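Local atomic coordinates of trafficking protein particle complex subunit 3 (Naegleria fowleri, PDB entry 6AQ3), a protein that is a subunit of the TRAPP complex that probably acts in tethering transport vesicles to membranes and carries a covalently bound palmitic acid. Residues E90-V95 against Y117-D122; A96-M99 against I103-N106. One frame throughout, in Å; residues are numbered along the deposited sequence.

Interaction 1: E90-V95 against Y117-D122; sequences ESIAKV and YSIVFD
Ile92 sets its CG2 methyl against the CD1 tip of Ile119, 3.6 Å away, and the two branched side chains cross at about a right angle. The torsion of Ile92 puts CG2 anti to its backbone N, on the flank that meets the strand, while its longer branch runs off beside that N. That branch ends in CD1, which touches the hydroxyl of Tyr117, with Ile92 CD1 and Tyr117 OH 3.7 Å apart. The next residue, Ala93, makes a looser contact through CB with Ile119 CG2 at 4.2 Å, so Ile119 spreads both its branches under the helix. Here helix 85-101 lies over the antiparallel sheet of the alpha+beta fold of the TRAPP family, and the short axes of helix 90-95 and strand 117-121 run 9.4 Å apart and parallel to within 1°. No hydrogen bond crosses between them; the contact is buried and mostly apolar, the Tyr117 hydroxyl being its one polar atom. Tyr117 presents a ring edge to its neighbour on the same sheet face, with CG1 of Ile119 in the ring plane. Tyr117 OH is hydrogen-bonded to OG1 of Thr88, one turn earlier on the helix. Ile92 also touches the palmitic acid.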
ATOM      1  N   GLU C  90     -24.336   4.030  -5.245  1.00 68.80           N
ATOM      2  CA  GLU C  90     -23.726   4.570  -6.457  1.00 66.86           C
ATOM      3  C   GLU C  90     -22.436   5.312  -6.124  1.00 66.83           C
ATOM      4  O   GLU C  90     -21.440   5.208  -6.853  1.00 65.78           O
ATOM      5  CB  GLU C  90     -24.711   5.485  -7.195  1.00 63.99           C
ATOM      6  N   SER C  91     -22.433   6.048  -5.011  1.00 68.67           N
ATOM      7  CA  SER C  91     -21.261   6.827  -4.634  1.00 69.64           C
ATOM      8  C   SER C  91     -20.038   5.937  -4.448  1.00 76.15           C
ATOM      9  O   SER C  91     -18.940   6.269  -4.913  1.00 78.28           O
ATOM     10  CB  SER C  91     -21.553   7.588  -3.346  1.00 68.14           C
ATOM     11  OG  SER C  91     -22.655   8.454  -3.508  1.00 75.16           O
ATOM     12  N   ILE C  92     -20.209   4.797  -3.775  1.00 74.68           N
ATOM     13  CA  ILE C  92     -19.087   3.888  -3.551  1.00 68.01           C
ATOM     14  C   ILE C  92     -18.767   3.097  -4.811  1.00 66.27           C
ATOM     15  O   ILE C  92     -17.617   3.071  -5.267  1.00 64.38           O
ATOM     16  CB  ILE C  92     -19.380   2.947  -2.370  1.00 59.58           C
ATOM     17  CG1 ILE C  92     -19.506   3.739  -1.068  1.00 59.98           C
ATOM     18  CG2 ILE C  92     -18.283   1.896  -2.253  1.00 51.88           C
ATOM     19  CD1 ILE C  92     -20.135   2.931   0.057  1.00 61.92           C
ATOM     20  N   ALA C  93     -19.784   2.459  -5.399  1.00 66.13           N
ATOM     21  CA  ALA C  93     -19.549   1.520  -6.493  1.00 64.87           C
ATOM     22  C   ALA C  93     -19.051   2.223  -7.747  1.00 71.24           C
ATOM     23  O   ALA C  93     -18.185   1.693  -8.460  1.00 72.93           O
ATOM     24  CB  ALA C  93     -20.824   0.727  -6.795  1.00 60.40           C
ATOM     25  N   LYS C  94     -19.593   3.402  -8.046  1.00 68.24           N
ATOM     26  CA  LYS C  94     -19.304   4.049  -9.316  1.00 74.44           C
ATOM     27  C   LYS C  94     -18.237   5.132  -9.233  1.00 76.48           C
ATOM     28  O   LYS C  94     -17.625   5.443 -10.259  1.00 80.62           O
ATOM     29  CB  LYS C  94     -20.574   4.679  -9.903  1.00 74.63           C
ATOM     30  CG  LYS C  94     -21.718   3.715 -10.120  1.00 74.55           C
ATOM     31  CD  LYS C  94     -21.392   2.637 -11.126  1.00 72.87           C
ATOM     32  CE  LYS C  94     -22.659   1.868 -11.467  1.00 74.25           C
ATOM     33  NZ  LYS C  94     -22.407   0.702 -12.333  1.00 79.82           N
ATOM     34  N   VAL C  95     -18.012   5.740  -8.067  1.00 71.36           N
ATOM     35  CA  VAL C  95     -17.045   6.833  -7.931  1.00 68.54           C
ATOM     36  C   VAL C  95     -15.833   6.414  -7.098  1.00 65.13           C
ATOM     37  O   VAL C  95     -14.701   6.450  -7.580  1.00 68.81           O
ATOM     38  CB  VAL C  95     -17.716   8.108  -7.368  1.00 71.48           C
ATOM     39  CG1 VAL C  95     -16.722   9.270  -7.260  1.00 67.24           C
ATOM     40  CG2 VAL C  95     -18.876   8.530  -8.261  1.00 54.96           C
ATOM     41  N   TYR C 117     -27.692  -3.604   0.257  1.00 62.06           N
ATOM     42  CA  TYR C 117     -27.355  -3.801  -1.138  1.00 59.63           C
ATOM     43  C   TYR C 117     -26.012  -4.507  -1.175  1.00 60.61           C
ATOM     44  O   TYR C 117     -25.288  -4.553  -0.178  1.00 65.94           O
ATOM     45  CB  TYR C 117     -27.325  -2.468  -1.907  1.00 64.37           C
ATOM     46  CG  TYR C 117     -26.315  -1.446  -1.400  1.00 64.30           C
ATOM     47  CD1 TYR C 117     -24.977  -1.511  -1.786  1.00 64.22           C
ATOM     48  CD2 TYR C 117     -26.695  -0.427  -0.531  1.00 54.17           C
ATOM     49  CE1 TYR C 117     -24.041  -0.586  -1.327  1.00 56.77           C
ATOM     50  CE2 TYR C 117     -25.766   0.509  -0.073  1.00 57.02           C
ATOM     51  CZ  TYR C 117     -24.440   0.417  -0.479  1.00 58.00           C
ATOM     52  OH  TYR C 117     -23.507   1.329  -0.044  1.00 60.84           O
ATOM     53  N   SER C 118     -25.684  -5.062  -2.331  1.00 65.85           N
ATOM     54  CA  SER C 118     -24.386  -5.675  -2.551  1.00 62.32           C
ATOM     55  C   SER C 118     -23.648  -4.887  -3.617  1.00 60.71           C
ATOM     56  O   SER C 118     -24.265  -4.306  -4.517  1.00 54.03           O
ATOM     57  CB  SER C 118     -24.497  -7.136  -2.984  1.00 63.44           C
ATOM     58  OG  SER C 118     -25.028  -7.937  -1.945  1.00 66.00           O
ATOM     59  N   ILE C 119     -22.320  -4.883  -3.507  1.00 57.29           N
ATOM     60  CA  ILE C 119     -21.437  -4.297  -4.509  1.00 57.43           C
ATOM     61  C   ILE C 119     -20.711  -5.463  -5.169  1.00 54.94           C
ATOM     62  O   ILE C 119     -19.944  -6.175  -4.512  1.00 49.01           O
ATOM     63  CB  ILE C 119     -20.443  -3.299  -3.878  1.00 60.59           C
ATOM     64  CG1 ILE C 119     -21.171  -2.113  -3.230  1.00 67.31           C
ATOM     65  CG2 ILE C 119     -19.479  -2.771  -4.912  1.00 59.16           C
ATOM     66  CD1 ILE C 119     -20.250  -1.144  -2.475  1.00 61.03           C
ATOM     67  N   VAL C 120     -20.960  -5.677  -6.457  1.00 56.18           N
ATOM     68  CA  VAL C 120     -20.376  -6.801  -7.183  1.00 56.86           C
ATOM     69  C   VAL C 120     -19.396  -6.284  -8.225  1.00 57.95           C
ATOM     70  O   VAL C 120     -19.644  -5.261  -8.871  1.00 57.64           O
ATOM     71  CB  VAL C 120     -21.458  -7.684  -7.842  1.00 57.88           C
ATOM     72  CG1 VAL C 120     -22.299  -8.387  -6.774  1.00 54.31           C
ATOM     73  CG2 VAL C 120     -22.331  -6.869  -8.760  1.00 57.61           C
ATOM     74  N   PHE C 121     -18.284  -7.004  -8.394  1.00 57.54           N
ATOM     75  CA  PHE C 121     -17.262  -6.639  -9.366  1.00 57.32           C
ATOM     76  C   PHE C 121     -16.457  -7.879  -9.743  1.00 54.74           C
ATOM     77  O   PHE C 121     -16.287  -8.782  -8.919  1.00 62.17           O
ATOM     78  CB  PHE C 121     -16.330  -5.527  -8.845  1.00 50.86           C
ATOM     79  CG  PHE C 121     -15.819  -5.732  -7.449  1.00 45.80           C
ATOM     80  CD1 PHE C 121     -16.642  -5.549  -6.345  1.00 46.21           C
ATOM     81  CD2 PHE C 121     -14.480  -6.048  -7.240  1.00 46.42           C
ATOM     82  CE1 PHE C 121     -16.151  -5.701  -5.065  1.00 48.92           C
ATOM     83  CE2 PHE C 121     -13.972  -6.209  -5.966  1.00 43.71           C
ATOM     84  CZ  PHE C 121     -14.800  -6.040  -4.869  1.00 45.85           C
ATOM     85  N   ASP C 122     -16.028  -7.949 -11.004  1.00 52.59           N
ATOM     86  CA  ASP C 122     -15.301  -9.118 -11.490  1.00 57.40           C
ATOM     87  C   ASP C 122     -13.777  -8.982 -11.450  1.00 62.07           C
ATOM     88  O   ASP C 122     -13.091 -10.006 -11.540  1.00 66.52           O
ATOM     89  CB  ASP C 122     -15.781  -9.530 -12.897  1.00 59.65           C
ATOM     90  CG  ASP C 122     -15.573  -8.468 -13.960  1.00 63.85           C
ATOM     91  OD1 ASP C 122     -15.169  -7.333 -13.621  1.00 68.71           O
ATOM     92  OD2 ASP C 122     -15.827  -8.794 -15.156  1.00 66.34           O
TER

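Interaction 2: A96-M99 against I103-N106; sequences AFKM and INAN. With PLM (palmitic acid), chain N.
Where helix 85-101 ends and the chain doubles back toward edge strand 106-108, residues 103-106 fold back against the last turns of the helix, and Phe97 stands between this returning loop and the lipid channel. The turn is closed by a backbone hydrogen bond from Ile103 N to Phe97 O, 3.1 Å long with an angle of 157° at the hydrogen; the donor comes from above the carbonyl plane, 55° out of it. Next to that bond the side chains of Phe97 and Ile103 run side by side, pointing the same way. Ile103 CG2 meets the edge of the ring in its plane, 3.7 Å from Phe97 CD2, and the methyl of Ala105 approaches the same carbon obliquely, with Ala105 CB 3.9 Å from Phe97 CD2. The ring takes up this place with chi1 at -95°, well off a staggered value. Its para-related corner looks to the palmitic acid: Phe97 CE1 is 4.1 Å from the mid-chain carbon CA of the lipid. Ala96 lines the channel more closely, its CB 3.6 Å from lipid atom C7. Phe121 of the sheet also meets the Phe97 ring edge-to-face.

On the solvent side of the helix-loop contact Lys98 lays its aliphatic part over the loop, CG 3.3 Å from Ile103 O, then bends at its last torsion, bringing NZ to 3.9 Å from Asn104 CB. That ammonium reaches Lys94 O by a weak hydrogen bond. The lipid contacts from this segment are a methyl and a ring carbon, so dispersion forces probably hold this part of the acyl chain, while the covalent attachment is elsewhere.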
ATOM      1  N   ALA C  96     -16.054   6.002  -5.847  1.00 63.55           N
ATOM      2  CA  ALA C  96     -14.949   5.661  -4.950  1.00 60.54           C
ATOM      3  C   ALA C  96     -14.104   4.514  -5.496  1.00 67.85           C
ATOM      4  O   ALA C  96     -12.867   4.557  -5.447  1.00 65.61           O
ATOM      5  CB  ALA C  96     -15.481   5.311  -3.560  1.00 52.13           C
ATOM      6  N   PHE C  97     -14.757   3.448  -5.962  1.00 66.44           N
ATOM      7  CA  PHE C  97     -14.012   2.296  -6.450  1.00 62.00           C
ATOM      8  C   PHE C  97     -13.117   2.672  -7.626  1.00 66.91           C
ATOM      9  O   PHE C  97     -11.972   2.211  -7.716  1.00 65.22           O
ATOM     10  CB  PHE C  97     -14.990   1.178  -6.813  1.00 58.56           C
ATOM     11  CG  PHE C  97     -15.192   0.186  -5.703  1.00 57.71           C
ATOM     12  CD1 PHE C  97     -15.570   0.616  -4.436  1.00 59.69           C
ATOM     13  CD2 PHE C  97     -15.046  -1.172  -5.925  1.00 50.93           C
ATOM     14  CE1 PHE C  97     -15.754  -0.294  -3.393  1.00 54.92           C
ATOM     15  CE2 PHE C  97     -15.254  -2.090  -4.891  1.00 51.41           C
ATOM     16  CZ  PHE C  97     -15.608  -1.646  -3.626  1.00 48.15           C
ATOM     17  N   LYS C  98     -13.595   3.556  -8.506  1.00 72.05           N
ATOM     18  CA  LYS C  98     -12.760   4.001  -9.616  1.00 73.87           C
ATOM     19  C   LYS C  98     -11.619   4.877  -9.119  1.00 67.63           C
ATOM     20  O   LYS C  98     -10.468   4.703  -9.532  1.00 70.74           O
ATOM     21  CB  LYS C  98     -13.603   4.760 -10.639  1.00 76.43           C
ATOM     22  CG  LYS C  98     -14.569   3.887 -11.434  1.00 86.18           C
ATOM     23  CD  LYS C  98     -15.336   4.724 -12.467  1.00 89.64           C
ATOM     24  CE  LYS C  98     -16.132   3.866 -13.450  1.00 90.26           C
ATOM     25  NZ  LYS C  98     -17.330   3.222 -12.853  1.00 88.97           N
ATOM     26  N   MET C  99     -11.911   5.773  -8.183  1.00 65.57           N
ATOM     27  CA  MET C  99     -10.928   6.739  -7.706  1.00 71.41           C
ATOM     28  C   MET C  99      -9.800   6.060  -6.933  1.00 71.66           C
ATOM     29  O   MET C  99      -8.629   6.433  -7.081  1.00 68.63           O
ATOM     30  CB  MET C  99     -11.646   7.775  -6.838  1.00 81.08           C
ATOM     31  CG  MET C  99     -10.776   8.754  -6.071  1.00 92.91           C
ATOM     32  SD  MET C  99     -11.797   9.882  -5.082  1.00 97.95           S
ATOM     33  CE  MET C  99     -12.954  10.463  -6.319  1.00 99.76           C
ATOM     34  N   ILE C 103     -11.458   0.277 -10.048  1.00 67.53           N
ATOM     35  CA  ILE C 103     -12.436  -0.783 -10.244  1.00 67.21           C
ATOM     36  C   ILE C 103     -13.758  -0.146 -10.646  1.00 71.07           C
ATOM     37  O   ILE C 103     -14.180   0.862 -10.061  1.00 70.62           O
ATOM     38  CB  ILE C 103     -12.622  -1.597  -8.950  1.00 57.16           C
ATOM     39  CG1 ILE C 103     -11.368  -2.357  -8.597  1.00 65.39           C
ATOM     40  CG2 ILE C 103     -13.721  -2.617  -9.116  1.00 57.42           C
ATOM     41  CD1 ILE C 103     -11.536  -3.170  -7.338  1.00 71.49           C
ATOM     42  N   ASN C 104     -14.426  -0.744 -11.625  1.00 72.29           N
ATOM     43  CA  ASN C 104     -15.827  -0.459 -11.906  1.00 78.81           C
ATOM     44  C   ASN C 104     -16.670  -1.518 -11.213  1.00 69.09           C
ATOM     45  O   ASN C 104     -16.448  -2.718 -11.407  1.00 66.04           O
ATOM     46  CB  ASN C 104     -16.123  -0.432 -13.408  1.00 96.02           C
ATOM     47  CG  ASN C 104     -14.877  -0.597 -14.255  1.00104.99           C
ATOM     48  OD1 ASN C 104     -14.164   0.371 -14.533  1.00109.71           O
ATOM     49  ND2 ASN C 104     -14.614  -1.827 -14.683  1.00104.52           N
ATOM     50  N   ALA C 105     -17.624  -1.082 -10.407  1.00 64.48           N
ATOM     51  CA  ALA C 105     -18.471  -1.996  -9.660  1.00 57.33           C
ATOM     52  C   ALA C 105     -19.945  -1.771  -9.991  1.00 57.12           C
ATOM     53  O   ALA C 105     -20.339  -0.767 -10.601  1.00 56.33           O
ATOM     54  CB  ALA C 105     -18.231  -1.839  -8.153  1.00 55.54           C
ATOM     55  N   ASN C 106     -20.766  -2.748  -9.615  1.00 60.91           N
ATOM     56  CA  ASN C 106     -22.204  -2.647  -9.813  1.00 68.31           C
ATOM     57  C   ASN C 106     -22.938  -2.957  -8.512  1.00 64.45           C
ATOM     58  O   ASN C 106     -22.417  -3.642  -7.625  1.00 57.07           O
ATOM     59  CB  ASN C 106     -22.619  -3.572 -10.946  1.00 69.85           C
ATOM     60  CG  ASN C 106     -22.214  -3.020 -12.299  1.00 76.61           C
ATOM     61  OD1 ASN C 106     -22.388  -1.833 -12.569  1.00 81.94           O
ATOM     62  ND2 ASN C 106     -21.546  -3.843 -13.098  1.00 70.48           N
TER
HETATM   63  C1  PLM N 201     -22.007   9.685   1.167  1.00 58.48           C
HETATM   64  O2  PLM N 201     -22.784   8.794   1.617  1.00 65.25           O
HETATM   65  C2  PLM N 201     -20.672   9.314   0.318  1.00 63.08           C
HETATM   66  C3  PLM N 201     -20.172   7.854   0.341  1.00 70.22           C
HETATM   67  C4  PLM N 201     -18.805   7.661   1.027  1.00 73.94           C
HETATM   68  C5  PLM N 201     -17.680   7.096   0.120  1.00 73.53           C
HETATM   69  C6  PLM N 201     -16.625   6.257   0.882  1.00 75.52           C
HETATM   70  C7  PLM N 201     -15.432   5.760   0.028  1.00 74.48           C
HETATM   71  C8  PLM N 201     -15.163   4.236   0.133  1.00 69.29           C
HETATM   72  C9  PLM N 201     -13.828   3.798  -0.517  1.00 69.48           C
HETATM   73  CA  PLM N 201     -13.785   2.312  -0.989  1.00 69.24           C
HETATM   74  CB  PLM N 201     -12.422   1.872  -1.579  1.00 64.03           C
HETATM   75  CC  PLM N 201     -11.521   1.102  -0.580  1.00 65.89           C
HETATM   76  CD  PLM N 201     -10.014   1.187  -0.908  1.00 67.31           C
HETATM   77  CE  PLM N 201      -9.154   0.030  -0.339  1.00 66.57           C
HETATM   78  CF  PLM N 201      -7.649   0.381  -0.247  1.00 64.39           C
HETATM   79  CG  PLM N 201      -6.718  -0.837  -0.119  1.00 63.23           C

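Both interactions hang on helix 85-101, and interaction 2 is nested in the loop that interaction 1 closes; their centres lie about 6 Å apart. Every touching residue of interaction 1 is buried, and apart from the Tyr117 hydroxyl the meeting atoms are carbon, joining helix to sheet. Interaction 2 is mixed: Phe97, Ile103 and Ala105 are buried, Lys98 and Asn104 exposed, and a main-chain bond ties the helix to the loop that follows it. The two are stitched together by a hydrogen bond of Lys94 with Ala105 O and by the strand pairing of Val120 with Asn106. Both contacts also border the lipid, to which the helix presents different residues in each.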